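Local coordinates for protein VESB protease (Vibrio cholerae, PDB 4LK4) that probably acts as a secreted serine endopeptidase of the trypsin-like S1 family, cleaving peptide bonds in protein substrates, at residues 50-55 with 104-109; 54-59 with 98-103; 138-143 with 196-201. The protein carries 1 engineered substitution. One frame throughout, in Å; residues are numbered along the deposited sequence.

Contact 1. Residues 50-55 with 104-109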
ATOM      1  N   TYR A  50      -6.634   0.220   8.689  1.00 47.88           N
ATOM      2  CA  TYR A  50      -5.839   0.007   7.491  1.00 45.74           C
ATOM      3  C   TYR A  50      -6.569   0.232   6.189  1.00 44.43           C
ATOM      4  O   TYR A  50      -7.707  -0.195   6.001  1.00 44.82           O
ATOM      5  CB  TYR A  50      -5.279  -1.393   7.490  1.00 47.58           C
ATOM      6  CG  TYR A  50      -4.434  -1.698   8.697  1.00 48.48           C
ATOM      7  CD1 TYR A  50      -3.157  -1.174   8.805  1.00 48.03           C
ATOM      8  CD2 TYR A  50      -4.909  -2.519   9.730  1.00 50.32           C
ATOM      9  CE1 TYR A  50      -2.363  -1.445   9.908  1.00 49.39           C
ATOM     10  CE2 TYR A  50      -4.111  -2.805  10.846  1.00 52.11           C
ATOM     11  CZ  TYR A  50      -2.840  -2.263  10.921  1.00 51.17           C
ATOM     12  OH  TYR A  50      -2.028  -2.507  11.992  1.00 53.22           O
ATOM     13  N   VAL A  51      -5.856   0.884   5.278  1.00 43.11           N
ATOM     14  CA  VAL A  51      -6.312   1.175   3.941  1.00 41.78           C
ATOM     15  C   VAL A  51      -5.319   0.607   2.925  1.00 40.57           C
ATOM     16  O   VAL A  51      -4.107   0.690   3.114  1.00 41.16           O
ATOM     17  CB  VAL A  51      -6.360   2.683   3.771  1.00 42.57           C
ATOM     18  CG1 VAL A  51      -6.537   3.061   2.317  1.00 41.88           C
ATOM     19  CG2 VAL A  51      -7.466   3.258   4.636  1.00 44.57           C
ATOM     20  N   LEU A  52      -5.842   0.037   1.852  1.00 39.58           N
ATOM     21  CA  LEU A  52      -5.044  -0.561   0.786  1.00 38.15           C
ATOM     22  C   LEU A  52      -5.045   0.398  -0.375  1.00 37.58           C
ATOM     23  O   LEU A  52      -6.101   0.963  -0.730  1.00 37.20           O
ATOM     24  CB  LEU A  52      -5.688  -1.858   0.329  1.00 38.12           C
ATOM     25  CG  LEU A  52      -5.029  -2.587  -0.836  1.00 38.14           C
ATOM     26  CD1 LEU A  52      -3.575  -2.920  -0.542  1.00 38.42           C
ATOM     27  CD2 LEU A  52      -5.806  -3.855  -1.190  1.00 38.55           C
ATOM     28  N   THR A  53      -3.877   0.611  -0.959  1.00 38.36           N
ATOM     29  CA  THR A  53      -3.737   1.577  -2.037  1.00 38.06           C
ATOM     30  C   THR A  53      -2.492   1.259  -2.841  1.00 37.73           C
ATOM     31  O   THR A  53      -1.904   0.210  -2.653  1.00 38.67           O
ATOM     32  CB  THR A  53      -3.706   3.011  -1.479  1.00 39.19           C
ATOM     33  OG1 THR A  53      -3.901   3.931  -2.557  1.00 42.31           O
ATOM     34  CG2 THR A  53      -2.396   3.324  -0.850  1.00 40.40           C
ATOM     35  N   ALA A  54      -2.093   2.154  -3.730  1.00 38.40           N
ATOM     36  CA  ALA A  54      -0.974   1.942  -4.635  1.00 39.66           C
ATOM     37  C   ALA A  54       0.265   2.597  -4.033  1.00 40.97           C
ATOM     38  O   ALA A  54       0.153   3.640  -3.405  1.00 42.77           O
ATOM     39  CB  ALA A  54      -1.299   2.553  -5.988  1.00 39.63           C
ATOM     40  N   ALA A  55       1.452   2.012  -4.184  1.00 41.91           N
ATOM     41  CA  ALA A  55       2.649   2.666  -3.584  1.00 41.64           C
ATOM     42  C   ALA A  55       3.016   3.969  -4.262  1.00 42.33           C
ATOM     43  O   ALA A  55       3.467   4.908  -3.604  1.00 41.86           O
ATOM     44  CB  ALA A  55       3.849   1.747  -3.581  1.00 42.30           C
ATOM     45  N   ILE A 104       2.177  -1.407  -4.442  1.00 39.79           N
ATOM     46  CA  ILE A 104       1.201  -1.595  -3.415  1.00 38.09           C
ATOM     47  C   ILE A 104       1.680  -0.985  -2.115  1.00 38.25           C
ATOM     48  O   ILE A 104       2.872  -0.969  -1.835  1.00 36.53           O
ATOM     49  CB  ILE A 104       0.908  -3.084  -3.250  1.00 38.26           C
ATOM     50  CG1 ILE A 104      -0.265  -3.303  -2.291  1.00 37.80           C
ATOM     51  CG2 ILE A 104       2.154  -3.839  -2.799  1.00 39.22           C
ATOM     52  CD1 ILE A 104      -0.764  -4.729  -2.262  1.00 38.84           C
ATOM     53  N   ALA A 105       0.714  -0.497  -1.334  1.00 38.21           N
ATOM     54  CA  ALA A 105       0.991   0.165  -0.071  1.00 38.76           C
ATOM     55  C   ALA A 105      -0.153   0.035   0.909  1.00 37.92           C
ATOM     56  O   ALA A 105      -1.280  -0.100   0.516  1.00 36.74           O
ATOM     57  CB  ALA A 105       1.285   1.647  -0.314  1.00 38.38           C
ATOM     58  N   ILE A 106       0.167   0.135   2.192  1.00 39.07           N
ATOM     59  CA  ILE A 106      -0.828   0.162   3.261  1.00 39.83           C
ATOM     60  C   ILE A 106      -0.739   1.517   3.954  1.00 40.06           C
ATOM     61  O   ILE A 106       0.351   1.982   4.260  1.00 39.59           O
ATOM     62  CB  ILE A 106      -0.552  -0.923   4.334  1.00 40.88           C
ATOM     63  CG1 ILE A 106      -0.753  -2.318   3.748  1.00 41.46           C
ATOM     64  CG2 ILE A 106      -1.423  -0.729   5.571  1.00 40.68           C
ATOM     65  CD1 ILE A 106      -2.141  -2.551   3.194  1.00 41.65           C
ATOM     66  N   VAL A 107      -1.889   2.135   4.191  1.00 40.13           N
ATOM     67  CA  VAL A 107      -1.936   3.314   5.026  1.00 41.26           C
ATOM     68  C   VAL A 107      -2.499   2.881   6.368  1.00 42.91           C
ATOM     69  O   VAL A 107      -3.604   2.364   6.436  1.00 42.87           O
ATOM     70  CB  VAL A 107      -2.796   4.422   4.403  1.00 41.26           C
ATOM     71  CG1 VAL A 107      -2.729   5.688   5.248  1.00 42.04           C
ATOM     72  CG2 VAL A 107      -2.329   4.706   2.978  1.00 40.64           C
ATOM     73  N   GLU A 108      -1.697   3.048   7.422  1.00 44.61           N
ATOM     74  CA  GLU A 108      -2.116   2.824   8.778  1.00 45.59           C
ATOM     75  C   GLU A 108      -2.664   4.154   9.261  1.00 45.87           C
ATOM     76  O   GLU A 108      -2.011   5.174   9.104  1.00 45.64           O
ATOM     77  CB  GLU A 108      -0.900   2.424   9.576  1.00 48.40           C
ATOM     78  CG  GLU A 108      -1.166   2.095  11.030  1.00 50.94           C
ATOM     79  CD  GLU A 108       0.104   1.917  11.829  1.00 52.67           C
ATOM     80  OE1 GLU A 108       0.798   0.897  11.598  1.00 52.93           O
ATOM     81  OE2 GLU A 108       0.391   2.798  12.688  1.00 54.24           O
ATOM     82  N   LEU A 109      -3.864   4.144   9.819  1.00 46.18           N
ATOM     83  CA  LEU A 109      -4.591   5.356  10.173  1.00 46.49           C
ATOM     84  C   LEU A 109      -4.408   5.703  11.630  1.00 48.78           C
ATOM     85  O   LEU A 109      -4.196   4.822  12.433  1.00 50.70           O
ATOM     86  CB  LEU A 109      -6.070   5.111   9.950  1.00 46.55           C
ATOM     87  CG  LEU A 109      -6.453   4.790   8.516  1.00 45.50           C
ATOM     88  CD1 LEU A 109      -7.966   4.845   8.371  1.00 45.72           C
ATOM     89  CD2 LEU A 109      -5.811   5.779   7.555  1.00 44.57           C
TER
HETATM   90  O   HOH W   1       0.512  -1.931  11.647  1.00 52.96           O
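V51 and V107 form an antiparallel hydrogen-bonded pair where strands 50-53 and 105-109 run side by side in the six-stranded beta barrel of the trypsin-like fold. V51 N reaches V107 O at 2.9 Å, and V107 N returns to V51 O at 2.9 Å. T53 and A105 repeat the two-bond pattern further along, the bond from A105 N meeting T53 O from above its carbonyl plane.

Packing is close on the face that carries L52 and I106. With its CG anti to the backbone N (chi1 177°), L52 sets CD1 3.8 Å from I104 CD1 and 4.0 Å from I106 CD1, while the CG2 branch of I106 meets Y50 CD1 at 3.7 Å; strand 211-216 covers L52 and I104 there. On the other face V51 and V107 meet through their CB atoms, T53 CG2 lies against V107 CG2, and V51 CG2 reaches L109 CD1.

At the Y50-E108 end the face of L52 and I106 turns polar, still buried but with a water between the side chains. The two lie alongside, pointing the same way, with ring and carboxylate planes 84° apart and Y50 CE1 3.9 Å from E108 CG. Q247 also binds the phenol, and S249, Q87 and Y90 hold the carboxylate. The water bridges the pair: it lies in the tyrosine ring plane, 2.6 Å from Y50 OH, and donates to E108 OE1 at 2.8 Å.

Contact 2. Residues 54-59 with 98-103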
ATOM      1  N   ALA A  54      -2.093   2.154  -3.730  1.00 38.40           N
ATOM      2  CA  ALA A  54      -0.974   1.942  -4.635  1.00 39.66           C
ATOM      3  C   ALA A  54       0.265   2.597  -4.033  1.00 40.97           C
ATOM      4  O   ALA A  54       0.153   3.640  -3.405  1.00 42.77           O
ATOM      5  CB  ALA A  54      -1.299   2.553  -5.988  1.00 39.63           C
ATOM      6  N   ALA A  55       1.452   2.012  -4.184  1.00 41.91           N
ATOM      7  CA  ALA A  55       2.649   2.666  -3.584  1.00 41.64           C
ATOM      8  C   ALA A  55       3.016   3.969  -4.262  1.00 42.33           C
ATOM      9  O   ALA A  55       3.467   4.908  -3.604  1.00 41.86           O
ATOM     10  CB  ALA A  55       3.849   1.747  -3.581  1.00 42.30           C
ATOM     11  N   HIS A  56       2.845   4.059  -5.571  1.00 42.98           N
ATOM     12  CA  HIS A  56       3.316   5.274  -6.226  1.00 45.72           C
ATOM     13  C   HIS A  56       2.515   6.541  -5.870  1.00 45.81           C
ATOM     14  O   HIS A  56       2.994   7.632  -6.094  1.00 48.56           O
ATOM     15  CB  HIS A  56       3.409   5.098  -7.732  1.00 45.81           C
ATOM     16  CG  HIS A  56       2.124   5.305  -8.432  1.00 45.78           C
ATOM     17  ND1 HIS A  56       1.290   4.261  -8.764  1.00 45.42           N
ATOM     18  CD2 HIS A  56       1.531   6.433  -8.891  1.00 45.46           C
ATOM     19  CE1 HIS A  56       0.235   4.736  -9.394  1.00 44.97           C
ATOM     20  NE2 HIS A  56       0.356   6.050  -9.483  1.00 45.80           N
ATOM     21  N   CYS A  57       1.324   6.402  -5.299  1.00 45.95           N
ATOM     22  CA  CYS A  57       0.602   7.543  -4.706  1.00 46.49           C
ATOM     23  C   CYS A  57       1.455   8.311  -3.685  1.00 46.55           C
ATOM     24  O   CYS A  57       1.162   9.471  -3.362  1.00 46.76           O
ATOM     25  CB  CYS A  57      -0.666   7.050  -4.008  1.00 46.99           C
ATOM     26  SG  CYS A  57      -1.885   6.348  -5.148  1.00 50.37           S
ATOM     27  N   PHE A  58       2.484   7.662  -3.139  1.00 46.29           N
ATOM     28  CA  PHE A  58       3.311   8.295  -2.131  1.00 47.16           C
ATOM     29  C   PHE A  58       4.744   8.532  -2.562  1.00 49.25           C
ATOM     30  O   PHE A  58       5.557   8.838  -1.726  1.00 49.23           O
ATOM     31  CB  PHE A  58       3.258   7.484  -0.833  1.00 46.77           C
ATOM     32  CG  PHE A  58       1.873   7.188  -0.382  1.00 46.53           C
ATOM     33  CD1 PHE A  58       1.104   8.172   0.165  1.00 47.02           C
ATOM     34  CD2 PHE A  58       1.339   5.942  -0.525  1.00 48.13           C
ATOM     35  CE1 PHE A  58      -0.174   7.934   0.568  1.00 47.21           C
ATOM     36  CE2 PHE A  58       0.059   5.691  -0.128  1.00 49.07           C
ATOM     37  CZ  PHE A  58      -0.714   6.701   0.401  1.00 48.16           C
ATOM     38  N   ASP A  59       5.055   8.448  -3.860  1.00 52.52           N
ATOM     39  CA  ASP A  59       6.430   8.747  -4.326  1.00 54.47           C
ATOM     40  C   ASP A  59       6.946  10.045  -3.693  1.00 56.33           C
ATOM     41  O   ASP A  59       8.113  10.130  -3.266  1.00 60.22           O
ATOM     42  CB  ASP A  59       6.513   8.873  -5.858  1.00 55.85           C
ATOM     43  CG  ASP A  59       6.423   7.521  -6.603  1.00 55.28           C
ATOM     44  OD1 ASP A  59       6.818   6.468  -6.064  1.00 52.48           O
ATOM     45  OD2 ASP A  59       5.969   7.531  -7.776  1.00 58.42           O
ATOM     46  N   SER A  98      10.292   2.946 -11.505  1.00 59.72           N
ATOM     47  CA  SER A  98      10.535   3.124 -12.948  1.00 62.28           C
ATOM     48  C   SER A  98       9.426   2.452 -13.759  1.00 62.55           C
ATOM     49  O   SER A  98       8.825   3.090 -14.619  1.00 62.76           O
ATOM     50  CB  SER A  98      11.926   2.642 -13.389  1.00 62.93           C
ATOM     51  OG  SER A  98      12.317   1.526 -12.633  1.00 63.39           O
ATOM     52  N   ASN A  99       9.135   1.190 -13.454  1.00 62.04           N
ATOM     53  CA  ASN A  99       8.098   0.437 -14.172  1.00 59.67           C
ATOM     54  C   ASN A  99       6.939  -0.001 -13.266  1.00 55.92           C
ATOM     55  O   ASN A  99       6.110  -0.827 -13.642  1.00 57.31           O
ATOM     56  CB  ASN A  99       8.727  -0.763 -14.858  1.00 62.63           C
ATOM     57  CG  ASN A  99       9.460  -1.681 -13.881  1.00 66.77           C
ATOM     58  OD1 ASN A  99       9.315  -1.592 -12.641  1.00 65.16           O
ATOM     59  ND2 ASN A  99      10.273  -2.571 -14.443  1.00 70.47           N
ATOM     60  N   LEU A 100       6.887   0.580 -12.079  1.00 52.09           N
ATOM     61  CA  LEU A 100       5.814   0.375 -11.128  1.00 49.22           C
ATOM     62  C   LEU A 100       5.462  -1.080 -10.800  1.00 49.13           C
ATOM     63  O   LEU A 100       4.299  -1.379 -10.528  1.00 48.08           O
ATOM     64  CB  LEU A 100       4.563   1.106 -11.592  1.00 48.00           C
ATOM     65  CG  LEU A 100       4.601   2.624 -11.780  1.00 47.50           C
ATOM     66  CD1 LEU A 100       3.206   3.104 -12.175  1.00 46.98           C
ATOM     67  CD2 LEU A 100       5.015   3.298 -10.496  1.00 46.59           C
ATOM     68  N   LEU A 101       6.434  -1.980 -10.793  1.00 49.38           N
ATOM     69  CA  LEU A 101       6.185  -3.290 -10.207  1.00 50.11           C
ATOM     70  C   LEU A 101       6.066  -3.222  -8.675  1.00 47.25           C
ATOM     71  O   LEU A 101       6.662  -2.384  -8.016  1.00 47.27           O
ATOM     72  CB  LEU A 101       7.255  -4.317 -10.590  1.00 53.21           C
ATOM     73  CG  LEU A 101       7.520  -4.563 -12.083  1.00 56.63           C
ATOM     74  CD1 LEU A 101       8.597  -5.628 -12.237  1.00 60.76           C
ATOM     75  CD2 LEU A 101       6.278  -4.962 -12.863  1.00 58.22           C
ATOM     76  N   ASN A 102       5.280  -4.139  -8.145  1.00 45.49           N
ATOM     77  CA  ASN A 102       4.972  -4.239  -6.744  1.00 44.54           C
ATOM     78  C   ASN A 102       4.415  -2.945  -6.229  1.00 42.56           C
ATOM     79  O   ASN A 102       4.799  -2.475  -5.170  1.00 41.80           O
ATOM     80  CB  ASN A 102       6.192  -4.687  -5.964  1.00 46.01           C
ATOM     81  CG  ASN A 102       6.870  -5.861  -6.615  1.00 48.80           C
ATOM     82  OD1 ASN A 102       6.249  -6.898  -6.874  1.00 50.84           O
ATOM     83  ND2 ASN A 102       8.145  -5.697  -6.923  1.00 49.49           N
ATOM     84  N   ASP A 103       3.478  -2.394  -6.994  1.00 41.79           N
ATOM     85  CA  ASP A 103       2.908  -1.096  -6.710  1.00 41.41           C
ATOM     86  C   ASP A 103       1.797  -1.264  -5.703  1.00 40.15           C
ATOM     87  O   ASP A 103       0.631  -1.278  -6.045  1.00 41.32           O
ATOM     88  CB  ASP A 103       2.384  -0.462  -7.993  1.00 41.59           C
ATOM     89  CG  ASP A 103       2.003   0.999  -7.828  1.00 41.16           C
ATOM     90  OD1 ASP A 103       2.385   1.633  -6.819  1.00 40.78           O
ATOM     91  OD2 ASP A 103       1.314   1.518  -8.744  1.00 41.84           O
TER
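H56 and D103 are joined by two good hydrogen bonds that use both carboxylate oxygens. H56 ND1 donates to D103 OD2 at 2.7 Å, with the oxygen almost in the imidazole plane (6° out of it). The second bond runs from the backbone: H56 N donates to D103 OD1 at 2.8 Å. Each oxygen accepts through its syn lone pair, and a weak hydrogen bond also runs from H56 ND1 to D103 OD1. Ring and carboxylate planes are turned 38° apart. D103 places its carboxylate here because CG is anti to its backbone N (chi1 -169°), while H56 holds CG between its own N and carbonyl carbon. Gripped at both ND1 and N, the imidazole has its rotation fixed relative to its own backbone. S216 OG provides D103 OD2 with a further partner.

Apolar contact comes from L100, whose CD1 lies over one face of the imidazole and whose CD2 is 3.7 Å from H56 CB. The methyl of A55 flanks the carboxylate, with CB 3.6 Å from D103 OD1.

Covalent and backbone ties set the H56 side. A short 3-10 turn is closed by bonds from F58 N to A55 O and from D59 N to H56 O, and C57 is disulfide-bonded to C41.

The His-carboxylate pair matches the histidine and aspartate of the catalytic triad in the S1 family. It bridges the loop leaving strand 50-53 and the loop entering strand 105-109, with C41 tying the turn to strand 39-46 and strand 211-216 lying against A54 and L100.

Contact 3. Residues 138-143 with 196-201. Engineered in segment 196-201: A199 (natural residue Ser).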
ATOM      1  N   ALA A 138     -13.488   1.588  -9.518  1.00 39.74           N
ATOM      2  CA  ALA A 138     -14.176   2.726  -8.923  1.00 40.61           C
ATOM      3  C   ALA A 138     -13.181   3.790  -8.508  1.00 39.99           C
ATOM      4  O   ALA A 138     -12.084   3.490  -8.059  1.00 40.52           O
ATOM      5  CB  ALA A 138     -15.023   2.293  -7.739  1.00 41.02           C
ATOM      6  N   GLY A 139     -13.572   5.043  -8.689  1.00 40.19           N
ATOM      7  CA  GLY A 139     -12.753   6.153  -8.269  1.00 39.50           C
ATOM      8  C   GLY A 139     -13.221   7.436  -8.903  1.00 40.13           C
ATOM      9  O   GLY A 139     -14.190   7.436  -9.677  1.00 40.98           O
ATOM     10  N   TRP A 140     -12.490   8.512  -8.615  1.00 39.65           N
ATOM     11  CA  TRP A 140     -12.849   9.844  -9.082  1.00 40.37           C
ATOM     12  C   TRP A 140     -12.272  10.215 -10.476  1.00 41.54           C
ATOM     13  O   TRP A 140     -12.847  11.063 -11.230  1.00 42.43           O
ATOM     14  CB  TRP A 140     -12.545  10.869  -8.001  1.00 39.07           C
ATOM     15  CG  TRP A 140     -13.519  10.763  -6.824  1.00 38.89           C
ATOM     16  CD1 TRP A 140     -14.669  11.498  -6.626  1.00 38.77           C
ATOM     17  CD2 TRP A 140     -13.402   9.904  -5.686  1.00 38.06           C
ATOM     18  NE1 TRP A 140     -15.278  11.111  -5.455  1.00 39.02           N
ATOM     19  CE2 TRP A 140     -14.519  10.142  -4.859  1.00 38.46           C
ATOM     20  CE3 TRP A 140     -12.475   8.927  -5.299  1.00 37.76           C
ATOM     21  CZ2 TRP A 140     -14.729   9.451  -3.662  1.00 39.47           C
ATOM     22  CZ3 TRP A 140     -12.691   8.237  -4.091  1.00 37.96           C
ATOM     23  CH2 TRP A 140     -13.800   8.507  -3.295  1.00 38.06           C
ATOM     24  N   GLY A 141     -11.250   9.511 -10.910  1.00 58.40           N
ATOM     25  CA  GLY A 141     -10.679   9.813 -12.239  1.00 60.88           C
ATOM     26  C   GLY A 141     -11.398   9.348 -13.513  1.00 60.95           C
ATOM     27  O   GLY A 141     -10.942   9.680 -14.622  1.00 64.61           O
ATOM     28  N   ILE A 142     -12.480   8.572 -13.412  1.00 57.36           N
ATOM     29  CA  ILE A 142     -12.866   7.720 -14.548  1.00 56.72           C
ATOM     30  C   ILE A 142     -13.420   8.507 -15.743  1.00 58.08           C
ATOM     31  O   ILE A 142     -14.270   9.356 -15.573  1.00 57.71           O
ATOM     32  CB  ILE A 142     -13.779   6.571 -14.109  1.00 55.33           C
ATOM     33  CG1 ILE A 142     -13.021   5.739 -13.052  1.00 54.03           C
ATOM     34  CG2 ILE A 142     -14.168   5.709 -15.313  1.00 55.75           C
ATOM     35  CD1 ILE A 142     -13.836   4.677 -12.364  1.00 53.12           C
ATOM     36  N   THR A 143     -12.914   8.182 -16.939  1.00 60.15           N
ATOM     37  CA  THR A 143     -12.962   9.047 -18.141  1.00 63.23           C
ATOM     38  C   THR A 143     -13.320   8.274 -19.434  1.00 65.94           C
ATOM     39  O   THR A 143     -12.538   7.468 -19.950  1.00 66.59           O
ATOM     40  CB  THR A 143     -11.595   9.813 -18.318  1.00 64.89           C
ATOM     41  OG1 THR A 143     -11.416  10.721 -17.236  1.00 61.90           O
ATOM     42  CG2 THR A 143     -11.534  10.623 -19.606  1.00 69.05           C
ATOM     43  N   GLN A 196      -8.990   6.869 -17.304  1.00 76.80           N
ATOM     44  CA  GLN A 196      -8.566   6.753 -15.893  1.00 77.99           C
ATOM     45  C   GLN A 196      -7.530   7.756 -15.423  1.00 82.07           C
ATOM     46  O   GLN A 196      -6.453   7.878 -16.010  1.00 81.87           O
ATOM     47  CB  GLN A 196      -7.988   5.372 -15.575  1.00 74.10           C
ATOM     48  CG  GLN A 196      -7.544   5.198 -14.112  1.00 72.66           C
ATOM     49  CD  GLN A 196      -8.685   5.317 -13.084  1.00 70.89           C
ATOM     50  OE1 GLN A 196      -8.900   6.387 -12.480  1.00 69.16           O
ATOM     51  NE2 GLN A 196      -9.391   4.194 -12.849  1.00 65.67           N
ATOM     52  N   GLY A 197      -7.839   8.391 -14.289  1.00 86.80           N
ATOM     53  CA  GLY A 197      -7.002   9.445 -13.702  1.00 90.61           C
ATOM     54  C   GLY A 197      -6.508   9.259 -12.266  1.00 89.11           C
ATOM     55  O   GLY A 197      -5.546   9.922 -11.904  1.00 89.58           O
ATOM     56  N   ASP A 198      -7.157   8.415 -11.435  1.00 71.18           N
ATOM     57  CA  ASP A 198      -6.727   8.244 -10.008  1.00 66.14           C
ATOM     58  C   ASP A 198      -6.368   6.776  -9.597  1.00 59.54           C
ATOM     59  O   ASP A 198      -7.238   5.859  -9.351  1.00 57.45           O
ATOM     60  CB  ASP A 198      -7.654   9.004  -8.980  1.00 66.72           C
ATOM     61  CG  ASP A 198      -8.849   8.169  -8.477  1.00 65.57           C
ATOM     62  OD1 ASP A 198      -9.218   7.174  -9.159  1.00 74.96           O
ATOM     63  OD2 ASP A 198      -9.438   8.525  -7.423  1.00 57.72           O
ATOM     64  N   ALA A 199      -5.049   6.587  -9.514  1.00 51.00           N
ATOM     65  CA  ALA A 199      -4.459   5.364  -8.995  1.00 46.53           C
ATOM     66  C   ALA A 199      -4.872   5.050  -7.561  1.00 43.00           C
ATOM     67  O   ALA A 199      -5.350   5.906  -6.832  1.00 41.50           O
ATOM     68  CB  ALA A 199      -2.946   5.460  -9.078  1.00 48.29           C
ATOM     69  N   GLY A 200      -4.673   3.802  -7.181  1.00 41.35           N
ATOM     70  CA  GLY A 200      -4.897   3.338  -5.817  1.00 41.65           C
ATOM     71  C   GLY A 200      -6.273   2.727  -5.549  1.00 41.28           C
ATOM     72  O   GLY A 200      -6.457   1.974  -4.581  1.00 43.68           O
ATOM     73  N   GLY A 201      -7.248   3.044  -6.379  1.00 39.93           N
ATOM     74  CA  GLY A 201      -8.589   2.583  -6.151  1.00 39.76           C
ATOM     75  C   GLY A 201      -8.753   1.123  -6.515  1.00 39.10           C
ATOM     76  O   GLY A 201      -7.925   0.531  -7.211  1.00 39.38           O
TER
HETATM   77  O   HOH W   2     -10.096   4.437 -10.037  1.00 54.91           O
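Q196 meets G141 and I142 with its amide group, the chain being bent at chi2 to bring it there. NE2 lies 4.0 Å from I142 CG1 and donates to a water at 2.9 Å, while OE1 rests near G141 CA. D198 N donates to Q196 OE1 at 2.9 Å. A weak bond from G197 N reaches the same oxygen, and Q196 thereby braces the turn that follows it. G197, poorly ordered, faces G141; neither has a side chain, and their CA atoms come to 4.0 Å. G141 O is held in turn by T143 OG1.

D198 has its CG between the backbone N and carbonyl carbon (chi1 89°), which turns the carboxylate toward the chain at W140. Q39 NE2 is the stronger partner of OD2, and a long bond from W140 N to D198 OD2, 3.3 Å, adds to it, the donor standing 49° above the carboxylate plane. OD2 also lies in the plane of the indole, 3.7 Å from W140 CE3 at its edge, with the two planes 80° apart. The water held by Q196 lies close to OD1 and to A138 O.

A199, an engineered substitution for the natural serine, and G200 make no contact with 138-143. At G201 the chain returns, its CA 4.1 Å from A138 O, before strand 202-205 pairs with 134-139.

Residues 197-201 occupy the Gly-Asp-Ser-Gly-Gly motif of S1 peptidases. The turn of D198 toward Q39 and W140, with 144-150 and 192-195 unmodelled nearby, is consistent with a zymogen-like arrangement.

In the fold
Contacts 2 and 3 meet at the probable active site of the trypsin-like fold, and contact 1 is the barrel strand pair leading to it. Contacts 1 and 2 share A54 and A55, and their centres lie about 12 Å apart; the ring of F58 in contact 2 packs back on contact 1, its CE2 3.5 Å from T53 CG2. Contact 3 is centred about 15 Å from contact 2 and about 16 Å from contact 1, yet its 196-201 loop touches both. H56 CE1 is 3.3 Å from CB of the engineered A199, the position of the nucleophilic serine in S1 peptidases, and A54 CB is 3.7 Å from G200 CA. Barrel strands thus carry the histidine and aspartate loops, while contact 3 joins the serine loop to the second sheet.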